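Local atomic coordinates of terminal oxygenase component of carbazole (Janthinobacterium sp., PDB entry 7BUG), a protein that catalyses, as the oxygenase component of carbazole 1,9a-dioxygenase, the angular dioxygenation of carbazole to an unstable cis-hydrodiol that opens to 2'-aminobiphenyl-2,3-diol. Residues C132-L137 and P151-D156; V269-P274 and D279-E284; Q315-K320 and M324-F329. One frame throughout, in Å; residues are numbered along the deposited sequence.

Interaction 1 of 3, residues C132-L137 and P151-D156; sequences CVFIYL and PNFLDD
Phe-153 drives the end of its ring against two side chains of strand 132-137, Phe-134 and Cys-132, and these two touches make up the whole contact. The two phenylalanines reach for each other from opposite directions: CE2 of Phe-153 comes to the edge of the Phe-134 ring, close to that ring's plane, and lies 3.9 Å from its CZ. Seen from the Phe-153 ring, the same neighbour sits obliquely, so the pair is an apolar contact, not a stack. Next to it, Cys-132 SG lies near the plane of the Phe-153 ring, at its edge, 4.2 Å from CZ. The CB of Phe-153 already heads for the strand, and CG anti to the backbone N (chi1 -180°) extends the ring that way.

The loop is shaped by a type I turn from Asn-152 to Asp-155. Asp-155 N bonds back to Asn-152 O at 3.1 Å, and the side chains close the same turn: Asn-152 ND2 donates to Asp-155 OD2 at 2.7 Å, almost straight at 168° and on the syn side of the carboxylate. On the catalytic side the Phe-153 ring meets Phe-283 and Trp-285, each edge-to-face. Strand 132-137 belongs to the six-stranded antiparallel sheet that also holds strand 123-129, and Phe-153 joins this sheet to the Bet v 1-like catalytic region, an aromatic interface between the two sheets of a Rieske-type oxygenase.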
ATOM      1  N   CYS A 132       1.717  23.144  27.604  1.00 14.65           N
ATOM      2  CA  CYS A 132       1.145  22.258  26.548  1.00 14.06           C
ATOM      3  C   CYS A 132       0.327  23.092  25.576  1.00 13.75           C
ATOM      4  O   CYS A 132      -0.430  24.009  26.010  1.00 13.95           O
ATOM      5  CB  CYS A 132       0.271  21.169  27.141  1.00 14.32           C
ATOM      6  SG  CYS A 132       1.137  20.175  28.389  1.00 15.56           S
ATOM      7  N   VAL A 133       0.408  22.754  24.289  1.00 12.50           N
ATOM      8  CA  VAL A 133      -0.336  23.477  23.239  1.00 11.58           C
ATOM      9  C   VAL A 133      -1.595  22.681  22.917  1.00 11.85           C
ATOM     10  O   VAL A 133      -1.455  21.552  22.414  1.00 11.39           O
ATOM     11  CB  VAL A 133       0.525  23.664  21.981  1.00 11.74           C
ATOM     12  CG1 VAL A 133      -0.249  24.291  20.828  1.00 13.21           C
ATOM     13  CG2 VAL A 133       1.786  24.449  22.296  1.00 13.27           C
ATOM     14  N   PHE A 134      -2.758  23.312  23.119  1.00 10.84           N
ATOM     15  CA  PHE A 134      -4.067  22.673  22.836  1.00 11.25           C
ATOM     16  C   PHE A 134      -4.713  23.364  21.649  1.00 11.37           C
ATOM     17  O   PHE A 134      -4.758  24.626  21.604  1.00 11.52           O
ATOM     18  CB  PHE A 134      -4.969  22.818  24.059  1.00 11.99           C
ATOM     19  CG  PHE A 134      -4.599  21.994  25.245  1.00 11.75           C
ATOM     20  CD1 PHE A 134      -3.691  22.421  26.205  1.00 11.29           C
ATOM     21  CD2 PHE A 134      -5.151  20.740  25.389  1.00 11.07           C
ATOM     22  CE1 PHE A 134      -3.348  21.592  27.275  1.00 12.32           C
ATOM     23  CE2 PHE A 134      -4.865  19.966  26.503  1.00 11.74           C
ATOM     24  CZ  PHE A 134      -3.984  20.411  27.452  1.00 11.61           C
ATOM     25  N   ILE A 135      -5.243  22.589  20.715  1.00 10.42           N
ATOM     26  CA  ILE A 135      -6.033  23.102  19.575  1.00 10.10           C
ATOM     27  C   ILE A 135      -7.473  22.650  19.766  1.00 11.01           C
ATOM     28  O   ILE A 135      -7.674  21.482  20.089  1.00 11.21           O
ATOM     29  CB  ILE A 135      -5.442  22.588  18.247  1.00 11.70           C
ATOM     30  CG1 ILE A 135      -4.019  23.113  18.080  1.00 11.42           C
ATOM     31  CG2 ILE A 135      -6.327  22.938  17.060  1.00 12.47           C
ATOM     32  CD1 ILE A 135      -3.310  22.573  16.889  1.00 12.33           C
ATOM     33  N   TYR A 136      -8.407  23.564  19.586  1.00 10.62           N
ATOM     34  CA  TYR A 136      -9.841  23.227  19.577  1.00 10.48           C
ATOM     35  C   TYR A 136     -10.194  22.824  18.166  1.00 11.19           C
ATOM     36  O   TYR A 136     -10.305  23.698  17.313  1.00 11.03           O
ATOM     37  CB  TYR A 136     -10.670  24.411  20.044  1.00 11.00           C
ATOM     38  CG  TYR A 136     -12.130  24.047  20.093  1.00 11.57           C
ATOM     39  CD1 TYR A 136     -12.607  23.196  21.066  1.00 12.26           C
ATOM     40  CD2 TYR A 136     -13.022  24.533  19.144  1.00 13.30           C
ATOM     41  CE1 TYR A 136     -13.949  22.872  21.129  1.00 12.33           C
ATOM     42  CE2 TYR A 136     -14.370  24.231  19.225  1.00 14.48           C
ATOM     43  CZ  TYR A 136     -14.829  23.408  20.226  1.00 13.78           C
ATOM     44  OH  TYR A 136     -16.171  23.129  20.266  1.00 15.53           O
ATOM     45  N   LEU A 137     -10.205  21.520  17.882  1.00 12.00           N
ATOM     46  CA  LEU A 137     -10.519  21.035  16.519  1.00 12.45           C
ATOM     47  C   LEU A 137     -12.044  20.977  16.406  1.00 13.79           C
ATOM     48  O   LEU A 137     -12.627  19.946  16.608  1.00 14.72           O
ATOM     49  CB  LEU A 137      -9.840  19.703  16.244  1.00 12.33           C
ATOM     50  CG  LEU A 137      -9.591  19.323  14.789  1.00 12.19           C
ATOM     51  CD1 LEU A 137     -10.862  19.240  13.955  1.00 12.77           C
ATOM     52  CD2 LEU A 137      -8.607  20.261  14.125  1.00 11.76           C
ATOM     53  N   PRO A 151      -9.630  16.551  36.043  1.00 16.82           N
ATOM     54  CA  PRO A 151      -9.520  17.368  37.255  1.00 19.31           C
ATOM     55  C   PRO A 151      -8.053  17.467  37.730  1.00 16.58           C
ATOM     56  O   PRO A 151      -7.303  16.490  37.621  1.00 17.59           O
ATOM     57  CB  PRO A 151     -10.373  16.615  38.287  1.00 20.16           C
ATOM     58  CG  PRO A 151     -11.252  15.683  37.503  1.00 20.91           C
ATOM     59  CD  PRO A 151     -10.502  15.388  36.214  1.00 20.08           C
ATOM     60  N   ASN A 152      -7.688  18.655  38.233  1.00 17.19           N
ATOM     61  CA  ASN A 152      -6.383  19.033  38.859  1.00 20.32           C
ATOM     62  C   ASN A 152      -5.332  19.368  37.802  1.00 17.40           C
ATOM     63  O   ASN A 152      -4.318  19.917  38.156  1.00 17.19           O
ATOM     64  CB  ASN A 152      -5.909  18.005  39.906  1.00 21.68           C
ATOM     65  CG  ASN A 152      -6.954  17.802  40.998  1.00 27.52           C
ATOM     66  OD1 ASN A 152      -7.737  16.862  40.953  1.00 28.11           O
ATOM     67  ND2 ASN A 152      -7.064  18.761  41.913  1.00 26.88           N
ATOM     68  N   PHE A 153      -5.514  19.013  36.521  1.00 15.89           N
ATOM     69  CA  PHE A 153      -4.488  19.294  35.504  1.00 15.86           C
ATOM     70  C   PHE A 153      -4.186  20.789  35.454  1.00 15.24           C
ATOM     71  O   PHE A 153      -2.999  21.155  35.335  1.00 16.06           O
ATOM     72  CB  PHE A 153      -4.920  18.797  34.136  1.00 15.81           C
ATOM     73  CG  PHE A 153      -3.902  19.048  33.055  1.00 14.88           C
ATOM     74  CD1 PHE A 153      -2.794  18.233  32.959  1.00 14.57           C
ATOM     75  CD2 PHE A 153      -4.020  20.113  32.173  1.00 14.43           C
ATOM     76  CE1 PHE A 153      -1.829  18.455  31.989  1.00 14.92           C
ATOM     77  CE2 PHE A 153      -3.046  20.352  31.222  1.00 14.67           C
ATOM     78  CZ  PHE A 153      -1.974  19.480  31.103  1.00 15.28           C
ATOM     79  N   LEU A 154      -5.220  21.631  35.586  1.00 16.93           N
ATOM     80  CA  LEU A 154      -5.053  23.106  35.499  1.00 18.39           C
ATOM     81  C   LEU A 154      -4.897  23.764  36.888  1.00 18.93           C
ATOM     82  O   LEU A 154      -4.912  25.007  36.951  1.00 20.73           O
ATOM     83  CB  LEU A 154      -6.244  23.686  34.742  1.00 18.23           C
ATOM     84  CG  LEU A 154      -6.372  23.239  33.285  1.00 18.12           C
ATOM     85  CD1 LEU A 154      -7.669  23.769  32.680  1.00 19.48           C
ATOM     86  CD2 LEU A 154      -5.179  23.670  32.450  1.00 20.67           C
ATOM     87  N   ASP A 155      -4.739  23.014  37.969  1.00 20.79           N
ATOM     88  CA  ASP A 155      -4.499  23.634  39.313  1.00 19.72           C
ATOM     89  C   ASP A 155      -3.352  24.640  39.190  1.00 22.51           C
ATOM     90  O   ASP A 155      -2.336  24.286  38.604  1.00 20.64           O
ATOM     91  CB  ASP A 155      -4.244  22.582  40.392  1.00 21.55           C
ATOM     92  CG  ASP A 155      -5.511  21.866  40.806  1.00 22.36           C
ATOM     93  OD1 ASP A 155      -6.577  22.241  40.278  1.00 25.51           O
ATOM     94  OD2 ASP A 155      -5.413  20.911  41.613  1.00 28.29           O
ATOM     95  N   ASP A 156      -3.456  25.808  39.847  1.00 21.39           N
ATOM     96  CA  ASP A 156      -2.403  26.849  39.824  1.00 28.64           C
ATOM     97  C   ASP A 156      -1.031  26.214  40.123  1.00 23.99           C
ATOM     98  O   ASP A 156      -0.046  26.622  39.482  1.00 28.20           O
ATOM     99  CB  ASP A 156      -2.713  27.972  40.825  1.00 31.36           C
ATOM    100  CG  ASP A 156      -1.680  29.092  40.829  1.00 42.20           C
ATOM    101  OD1 ASP A 156      -1.368  29.599  39.723  1.00 43.04           O
ATOM    102  OD2 ASP A 156      -1.148  29.426  41.934  1.00 52.94           O
TER

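Interaction 2 of 3, residues V269-P274 and D279-E284; sequences VLKVNP and DMMQFE
Lys-271 and Phe-283 run side by side on one face of a beta hairpin, strands 269-273 and 281-288, within the seven-stranded antiparallel sheet of the catalytic region. The lysine chain is extended, CG anti to the backbone N (chi1 177°), and its methylenes run beside the ring, CD lying obliquely to it, 3.8 Å from Phe-283 CE2. Farther out it meets Met-281, whose chain crosses it obliquely and brings SD to 3.9 Å from Lys-271 CE. The ammonium end has its partner beyond the hairpin, at Pro-151 O.

On the other face Leu-270 and Glu-284 stand alongside each other, pointing the same way, while Val-272 pairs with Gln-282. Both are hydrogen-bonded pairs, each closed by two backbone bonds; Lys-271 with Phe-283 is the non-hydrogen-bonded pair between them. At the turn end of the two strands Met-281 CE lies 3.5 Å from Asn-273 OD1, and a cis peptide follows, before Pro-274.

Three hydrogen bonds hold the Glu-284 carboxylate: Tyr-286 OH to OE2, and Tyr-296 OH and Gln-282 NE2 to OE1. The bond from Gln-282 NE2 to Glu-284 OE1 is 2.9 Å long and bent to 137°, arriving from above the carboxylate plane.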
ATOM      1  N   VAL A 269      -8.415  11.182  27.568  1.00 12.14           N
ATOM      2  CA  VAL A 269      -7.286  11.524  28.448  1.00 11.78           C
ATOM      3  C   VAL A 269      -7.488  10.774  29.757  1.00 12.57           C
ATOM      4  O   VAL A 269      -8.581  10.833  30.378  1.00 12.28           O
ATOM      5  CB  VAL A 269      -7.066  13.031  28.664  1.00 12.84           C
ATOM      6  CG1 VAL A 269      -8.322  13.754  29.051  1.00 13.42           C
ATOM      7  CG2 VAL A 269      -6.019  13.288  29.702  1.00 13.81           C
ATOM      8  N   LEU A 270      -6.439  10.062  30.143  1.00 11.90           N
ATOM      9  CA  LEU A 270      -6.384   9.236  31.364  1.00 13.04           C
ATOM     10  C   LEU A 270      -5.695  10.032  32.473  1.00 12.44           C
ATOM     11  O   LEU A 270      -4.657  10.693  32.255  1.00 14.48           O
ATOM     12  CB  LEU A 270      -5.588   7.968  31.053  1.00 13.79           C
ATOM     13  CG  LEU A 270      -5.531   6.900  32.150  1.00 14.56           C
ATOM     14  CD1 LEU A 270      -6.832   6.108  32.195  1.00 15.00           C
ATOM     15  CD2 LEU A 270      -4.357   5.956  31.936  1.00 15.58           C
ATOM     16  N   LYS A 271      -6.231   9.907  33.686  1.00 12.95           N
ATOM     17  CA  LYS A 271      -5.610  10.412  34.922  1.00 13.25           C
ATOM     18  C   LYS A 271      -5.383   9.245  35.869  1.00 14.09           C
ATOM     19  O   LYS A 271      -6.329   8.499  36.158  1.00 15.60           O
ATOM     20  CB  LYS A 271      -6.512  11.460  35.560  1.00 14.81           C
ATOM     21  CG  LYS A 271      -5.964  11.985  36.879  1.00 16.32           C
ATOM     22  CD  LYS A 271      -6.860  13.003  37.530  1.00 16.42           C
ATOM     23  CE  LYS A 271      -6.423  13.330  38.931  1.00 18.09           C
ATOM     24  NZ  LYS A 271      -7.288  14.358  39.549  1.00 21.59           N
ATOM     25  N   VAL A 272      -4.141   9.121  36.323  1.00 15.90           N
ATOM     26  CA  VAL A 272      -3.780   8.068  37.309  1.00 17.35           C
ATOM     27  C   VAL A 272      -3.115   8.750  38.493  1.00 16.63           C
ATOM     28  O   VAL A 272      -2.104   9.446  38.311  1.00 18.24           O
ATOM     29  CB  VAL A 272      -2.843   7.012  36.713  1.00 17.18           C
ATOM     30  CG1 VAL A 272      -2.554   5.905  37.735  1.00 17.67           C
ATOM     31  CG2 VAL A 272      -3.344   6.448  35.405  1.00 17.57           C
ATOM     32  N   ASN A 273      -3.735   8.593  39.646  1.00 20.15           N
ATOM     33  CA  ASN A 273      -3.350   9.339  40.861  1.00 22.22           C
ATOM     34  C   ASN A 273      -3.269   8.396  42.047  1.00 20.70           C
ATOM     35  O   ASN A 273      -4.271   7.750  42.363  1.00 23.13           O
ATOM     36  CB  ASN A 273      -4.409  10.383  41.211  1.00 22.48           C
ATOM     37  CG  ASN A 273      -3.958  11.244  42.366  1.00 24.88           C
ATOM     38  OD1 ASN A 273      -2.766  11.451  42.577  1.00 24.60           O
ATOM     39  ND2 ASN A 273      -4.912  11.766  43.095  1.00 29.73           N
ATOM     40  N   PRO A 274      -2.117   8.307  42.739  1.00 18.93           N
ATOM     41  CA  PRO A 274      -0.858   8.896  42.309  1.00 19.49           C
ATOM     42  C   PRO A 274      -0.116   7.931  41.366  1.00 19.73           C
ATOM     43  O   PRO A 274      -0.370   6.756  41.357  1.00 21.06           O
ATOM     44  CB  PRO A 274      -0.126   9.103  43.657  1.00 20.23           C
ATOM     45  CG  PRO A 274      -0.582   7.972  44.518  1.00 21.04           C
ATOM     46  CD  PRO A 274      -1.982   7.637  44.043  1.00 21.00           C
ATOM     47  N   ASP A 279       3.647  11.073  45.247  1.00 21.76           N
ATOM     48  CA  ASP A 279       3.658  12.549  45.323  1.00 22.19           C
ATOM     49  C   ASP A 279       3.298  13.161  43.961  1.00 22.48           C
ATOM     50  O   ASP A 279       3.284  14.424  43.815  1.00 22.44           O
ATOM     51  CB  ASP A 279       5.026  13.018  45.831  1.00 26.38           C
ATOM     52  CG  ASP A 279       6.169  12.699  44.870  1.00 26.95           C
ATOM     53  OD1 ASP A 279       6.116  11.638  44.238  1.00 26.95           O
ATOM     54  OD2 ASP A 279       7.097  13.545  44.727  1.00 36.44           O
ATOM     55  N   MET A 280       2.999  12.330  42.967  1.00 21.64           N
ATOM     56  CA  MET A 280       2.752  12.894  41.616  1.00 21.38           C
ATOM     57  C   MET A 280       1.583  12.175  40.942  1.00 18.83           C
ATOM     58  O   MET A 280       1.083  11.184  41.467  1.00 17.37           O
ATOM     59  CB  MET A 280       4.041  12.885  40.792  1.00 24.49           C
ATOM     60  CG  MET A 280       4.577  11.568  40.419  1.00 25.87           C
ATOM     61  SD  MET A 280       6.398  11.697  40.026  1.00 29.13           S
ATOM     62  CE  MET A 280       6.547  13.144  39.025  1.00 32.98           C
ATOM     63  N   MET A 281       1.124  12.703  39.808  1.00 18.55           N
ATOM     64  CA  MET A 281       0.047  12.034  39.067  1.00 19.21           C
ATOM     65  C   MET A 281       0.357  12.030  37.575  1.00 15.42           C
ATOM     66  O   MET A 281       1.213  12.769  37.139  1.00 15.69           O
ATOM     67  CB  MET A 281      -1.322  12.660  39.334  1.00 20.54           C
ATOM     68  CG  MET A 281      -1.386  14.117  39.204  1.00 21.44           C
ATOM     69  SD  MET A 281      -2.952  14.744  39.973  1.00 26.28           S
ATOM     70  CE  MET A 281      -2.509  14.832  41.709  1.00 30.74           C
ATOM     71  N   GLN A 282      -0.256  11.089  36.869  1.00 14.62           N
ATOM     72  CA  GLN A 282      -0.001  10.971  35.425  1.00 14.29           C
ATOM     73  C   GLN A 282      -1.263  11.367  34.657  1.00 13.15           C
ATOM     74  O   GLN A 282      -2.332  10.863  34.974  1.00 14.60           O
ATOM     75  CB  GLN A 282       0.511   9.570  35.113  1.00 14.59           C
ATOM     76  CG  GLN A 282       0.831   9.357  33.652  1.00 14.96           C
ATOM     77  CD  GLN A 282       1.831   8.253  33.363  1.00 18.40           C
ATOM     78  OE1 GLN A 282       2.581   7.844  34.252  1.00 19.19           O
ATOM     79  NE2 GLN A 282       1.852   7.757  32.123  1.00 18.07           N
ATOM     80  N   PHE A 283      -1.106  12.231  33.668  1.00 14.16           N
ATOM     81  CA  PHE A 283      -2.215  12.553  32.743  1.00 14.19           C
ATOM     82  C   PHE A 283      -1.715  12.253  31.336  1.00 13.15           C
ATOM     83  O   PHE A 283      -0.670  12.776  30.925  1.00 15.37           O
ATOM     84  CB  PHE A 283      -2.625  14.021  32.851  1.00 14.84           C
ATOM     85  CG  PHE A 283      -2.800  14.637  34.221  1.00 15.33           C
ATOM     86  CD1 PHE A 283      -1.728  15.247  34.874  1.00 16.23           C
ATOM     87  CD2 PHE A 283      -4.044  14.666  34.843  1.00 14.75           C
ATOM     88  CE1 PHE A 283      -1.909  15.878  36.102  1.00 16.49           C
ATOM     89  CE2 PHE A 283      -4.216  15.317  36.059  1.00 15.95           C
ATOM     90  CZ  PHE A 283      -3.157  15.947  36.664  1.00 16.45           C
ATOM     91  N   GLU A 284      -2.419  11.402  30.594  1.00 13.19           N
ATOM     92  CA  GLU A 284      -1.932  11.071  29.256  1.00 12.05           C
ATOM     93  C   GLU A 284      -3.114  11.092  28.277  1.00 11.77           C
ATOM     94  O   GLU A 284      -4.187  10.528  28.528  1.00 12.72           O
ATOM     95  CB  GLU A 284      -1.127   9.760  29.249  1.00 13.71           C
ATOM     96  CG  GLU A 284      -1.899   8.572  29.687  1.00 14.15           C
ATOM     97  CD  GLU A 284      -1.063   7.281  29.582  1.00 15.50           C
ATOM     98  OE1 GLU A 284       0.165   7.393  29.839  1.00 16.18           O
ATOM     99  OE2 GLU A 284      -1.596   6.258  29.173  1.00 15.45           O
TER

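Interaction 3 of 3, residues Q315-K320 and M324-F329; sequences QEFESK and MALEGF
Phe-317 and Leu-326 supply the apolar part of this contact, between two turns near the C-terminal end of helix 307-327. The side chains cross at about a right angle. One leucine methyl does the touching: CD1 lies 3.7 Å from Phe-317 CE1 and 3.8 Å from Phe-317 CZ, oblique to the ring. With CG anti to the backbone N (chi1 178°), the phenylalanine ring leans along the helix to reach a residue nine positions further on. Leu-300 of strand 293-303 touches both side chains, so this flank of the helix faces the catalytic sheet.

The backbone part is a single hydrogen bond, Met-324 N to Lys-320 O, 2.9 Å long with an angle of 150° at the hydrogen. It is the i to i+4 bond of a helix, in a region that also contains wider pi-type turns. Met-324 CB lies 3.1 Å from the same carbonyl oxygen, and its side chain touches Leu-192 and Asp-195 of helix 191-195. Within segment 315-320, Gln-315 O takes two donors from Ser-319, N at 3.0 Å and OG at 3.1 Å, from opposite faces of its plane.

Of the polar side chains, Lys-320 NZ bonds to a pentaethylene glycol, probably from the crystallisation liquor, and Glu-327 forms a salt bridge with Lys-163. Across the two segments, then, one backbone hydrogen bond continues the helix and the methyl-ring contact is purely apolar, while Lys-320 and Glu-327 find their polar partners outside.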
ATOM      1  N   GLN A 315      14.431  18.182  37.762  1.00 31.19           N
ATOM      2  CA  GLN A 315      15.667  17.376  37.841  1.00 31.69           C
ATOM      3  C   GLN A 315      15.284  15.907  38.050  1.00 24.67           C
ATOM      4  O   GLN A 315      15.863  15.078  37.341  1.00 24.99           O
ATOM      5  CB  GLN A 315      16.594  17.972  38.905  1.00 33.06           C
ATOM      6  CG  GLN A 315      17.309  19.197  38.347  1.00 40.69           C
ATOM      7  CD  GLN A 315      17.795  20.143  39.419  1.00 53.91           C
ATOM      8  OE1 GLN A 315      17.961  19.765  40.581  1.00 54.27           O
ATOM      9  NE2 GLN A 315      18.018  21.393  39.031  1.00 52.90           N
ATOM     10  N   GLU A 316      14.319  15.616  38.923  1.00 26.69           N
ATOM     11  CA  GLU A 316      13.863  14.219  39.154  1.00 25.48           C
ATOM     12  C   GLU A 316      13.169  13.713  37.878  1.00 26.57           C
ATOM     13  O   GLU A 316      13.271  12.503  37.574  1.00 22.88           O
ATOM     14  CB  GLU A 316      12.881  14.073  40.318  1.00 30.63           C
ATOM     15  CG  GLU A 316      13.427  14.325  41.710  1.00 38.30           C
ATOM     16  CD  GLU A 316      12.413  14.068  42.817  1.00 39.11           C
ATOM     17  OE1 GLU A 316      11.510  13.205  42.633  1.00 41.39           O
ATOM     18  OE2 GLU A 316      12.510  14.738  43.860  1.00 44.91           O
ATOM     19  N   PHE A 317      12.365  14.556  37.211  1.00 23.85           N
ATOM     20  CA  PHE A 317      11.701  14.124  35.945  1.00 22.80           C
ATOM     21  C   PHE A 317      12.760  13.636  34.945  1.00 23.83           C
ATOM     22  O   PHE A 317      12.614  12.497  34.379  1.00 24.32           O
ATOM     23  CB  PHE A 317      10.806  15.224  35.374  1.00 22.53           C
ATOM     24  CG  PHE A 317      10.136  14.865  34.064  1.00 21.33           C
ATOM     25  CD1 PHE A 317       8.941  14.176  34.041  1.00 20.66           C
ATOM     26  CD2 PHE A 317      10.686  15.255  32.872  1.00 21.45           C
ATOM     27  CE1 PHE A 317       8.320  13.898  32.832  1.00 19.99           C
ATOM     28  CE2 PHE A 317      10.085  14.973  31.659  1.00 21.75           C
ATOM     29  CZ  PHE A 317       8.875  14.319  31.653  1.00 20.66           C
ATOM     30  N   GLU A 318      13.789  14.440  34.704  1.00 26.55           N
ATOM     31  CA  GLU A 318      14.788  14.158  33.636  1.00 30.06           C
ATOM     32  C   GLU A 318      15.612  12.929  34.035  1.00 29.41           C
ATOM     33  O   GLU A 318      15.956  12.116  33.159  1.00 29.23           O
ATOM     34  CB  GLU A 318      15.673  15.372  33.345  1.00 34.23           C
ATOM     35  CG  GLU A 318      15.008  16.405  32.443  1.00 44.32           C
ATOM     36  CD  GLU A 318      14.537  15.948  31.059  1.00 51.30           C
ATOM     37  OE1 GLU A 318      15.140  15.014  30.475  1.00 57.80           O
ATOM     38  OE2 GLU A 318      13.562  16.543  30.555  1.00 57.57           O
ATOM     39  N   SER A 319      15.934  12.819  35.317  1.00 27.11           N
ATOM     40  CA  SER A 319      16.926  11.838  35.820  1.00 30.11           C
ATOM     41  C   SER A 319      16.221  10.511  36.091  1.00 27.71           C
ATOM     42  O   SER A 319      16.852   9.496  35.956  1.00 30.00           O
ATOM     43  CB  SER A 319      17.655  12.357  37.037  1.00 27.73           C
ATOM     44  OG  SER A 319      16.857  12.317  38.217  1.00 30.37           O
ATOM     45  N   LYS A 320      14.946  10.527  36.474  1.00 25.57           N
ATOM     46  CA  LYS A 320      14.301   9.311  36.990  1.00 24.20           C
ATOM     47  C   LYS A 320      12.960   9.088  36.286  1.00 24.39           C
ATOM     48  O   LYS A 320      12.805   8.014  35.737  1.00 24.92           O
ATOM     49  CB  LYS A 320      14.121   9.376  38.503  1.00 27.85           C
ATOM     50  CG  LYS A 320      13.516   8.126  39.119  1.00 31.35           C
ATOM     51  CD  LYS A 320      14.009   7.847  40.526  1.00 38.54           C
ATOM     52  CE  LYS A 320      15.527   7.828  40.651  1.00 39.64           C
ATOM     53  NZ  LYS A 320      15.972   8.239  42.005  1.00 40.49           N
ATOM     54  N   MET A 324      12.375   6.056  33.583  1.00 19.92           N
ATOM     55  CA  MET A 324      11.971   4.848  34.340  1.00 20.88           C
ATOM     56  C   MET A 324      10.488   4.539  34.092  1.00 24.34           C
ATOM     57  O   MET A 324      10.111   3.363  34.041  1.00 23.46           O
ATOM     58  CB  MET A 324      12.183   5.029  35.831  1.00 25.22           C
ATOM     59  CG  MET A 324      12.189   3.731  36.562  1.00 28.95           C
ATOM     60  SD  MET A 324      12.551   4.024  38.324  1.00 34.89           S
ATOM     61  CE  MET A 324      11.791   2.604  39.078  1.00 39.14           C
ATOM     62  N   ALA A 325       9.664   5.579  34.007  1.00 20.17           N
ATOM     63  CA  ALA A 325       8.188   5.449  34.029  1.00 19.77           C
ATOM     64  C   ALA A 325       7.642   5.751  32.625  1.00 19.18           C
ATOM     65  O   ALA A 325       7.037   4.825  32.025  1.00 18.78           O
ATOM     66  CB  ALA A 325       7.628   6.396  35.074  1.00 19.22           C
ATOM     67  N   LEU A 326       7.770   7.002  32.152  1.00 19.11           N
ATOM     68  CA  LEU A 326       7.197   7.403  30.836  1.00 18.57           C
ATOM     69  C   LEU A 326       7.753   6.502  29.744  1.00 21.02           C
ATOM     70  O   LEU A 326       7.004   6.113  28.851  1.00 17.89           O
ATOM     71  CB  LEU A 326       7.431   8.871  30.517  1.00 18.64           C
ATOM     72  CG  LEU A 326       6.730   9.849  31.469  1.00 17.35           C
ATOM     73  CD1 LEU A 326       6.741  11.251  30.856  1.00 17.68           C
ATOM     74  CD2 LEU A 326       5.325   9.397  31.799  1.00 16.92           C
ATOM     75  N   GLU A 327       9.022   6.106  29.848  1.00 22.32           N
ATOM     76  CA  GLU A 327       9.604   5.182  28.844  1.00 25.16           C
ATOM     77  C   GLU A 327       9.574   3.762  29.388  1.00 25.43           C
ATOM     78  O   GLU A 327       8.887   2.920  28.809  1.00 26.86           O
ATOM     79  CB  GLU A 327      10.993   5.684  28.467  1.00 27.62           C
ATOM     80  CG  GLU A 327      10.934   6.936  27.644  1.00 29.99           C
ATOM     81  CD  GLU A 327      12.213   7.746  27.515  1.00 33.00           C
ATOM     82  OE1 GLU A 327      13.244   7.315  28.053  1.00 35.30           O
ATOM     83  OE2 GLU A 327      12.178   8.808  26.890  1.00 31.37           O
ATOM     84  N   GLY A 328      10.230   3.496  30.522  0.55 24.27           N
ATOM     85  CA  GLY A 328      10.478   2.128  31.033  0.55 23.21           C
ATOM     86  C   GLY A 328       9.243   1.403  31.557  0.55 20.78           C
ATOM     87  O   GLY A 328       9.289   0.168  31.752  0.55 20.10           O
ATOM     88  N   PHE A 329       8.143   2.098  31.828  1.00 21.11           N
ATOM     89  CA  PHE A 329       6.875   1.421  32.163  1.00 17.79           C
ATOM     90  C   PHE A 329       5.941   1.458  30.946  1.00 17.86           C
ATOM     91  O   PHE A 329       5.389   0.400  30.522  1.00 18.03           O
ATOM     92  CB  PHE A 329       6.264   2.088  33.393  1.00 20.46           C
ATOM     93  CG  PHE A 329       5.042   1.448  33.942  1.00 20.00           C
ATOM     94  CD1 PHE A 329       5.121   0.425  34.874  1.00 20.05           C
ATOM     95  CD2 PHE A 329       3.783   1.875  33.544  1.00 19.58           C
ATOM     96  CE1 PHE A 329       3.974  -0.104  35.440  1.00 18.39           C
ATOM     97  CE2 PHE A 329       2.647   1.289  34.061  1.00 18.82           C
ATOM     98  CZ  PHE A 329       2.732   0.299  35.009  1.00 20.51           C
TER

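Interaction 2 is the middle member of the three. It touches interaction 1, about 14 Å away between centres: Pro-151 O lies 2.9 Å from Lys-271 NZ, a probable hydrogen bond, and Phe-153 CD1 comes to 3.7 Å from Phe-283 CD1. On the other face of the hairpin, Gln-282 NE2 packs 3.9 Å from Leu-326 CD2 of interaction 3, again about 14 Å between centres. Interactions 1 and 3 do not touch, their nearest atoms being about 10 Å apart. The iron of the active site, held by His-183, His-187 and Asp-333, lies about 6 Å from the Glu-284 side chain, and Phe-329 of segment 324-329 stacks on His-187.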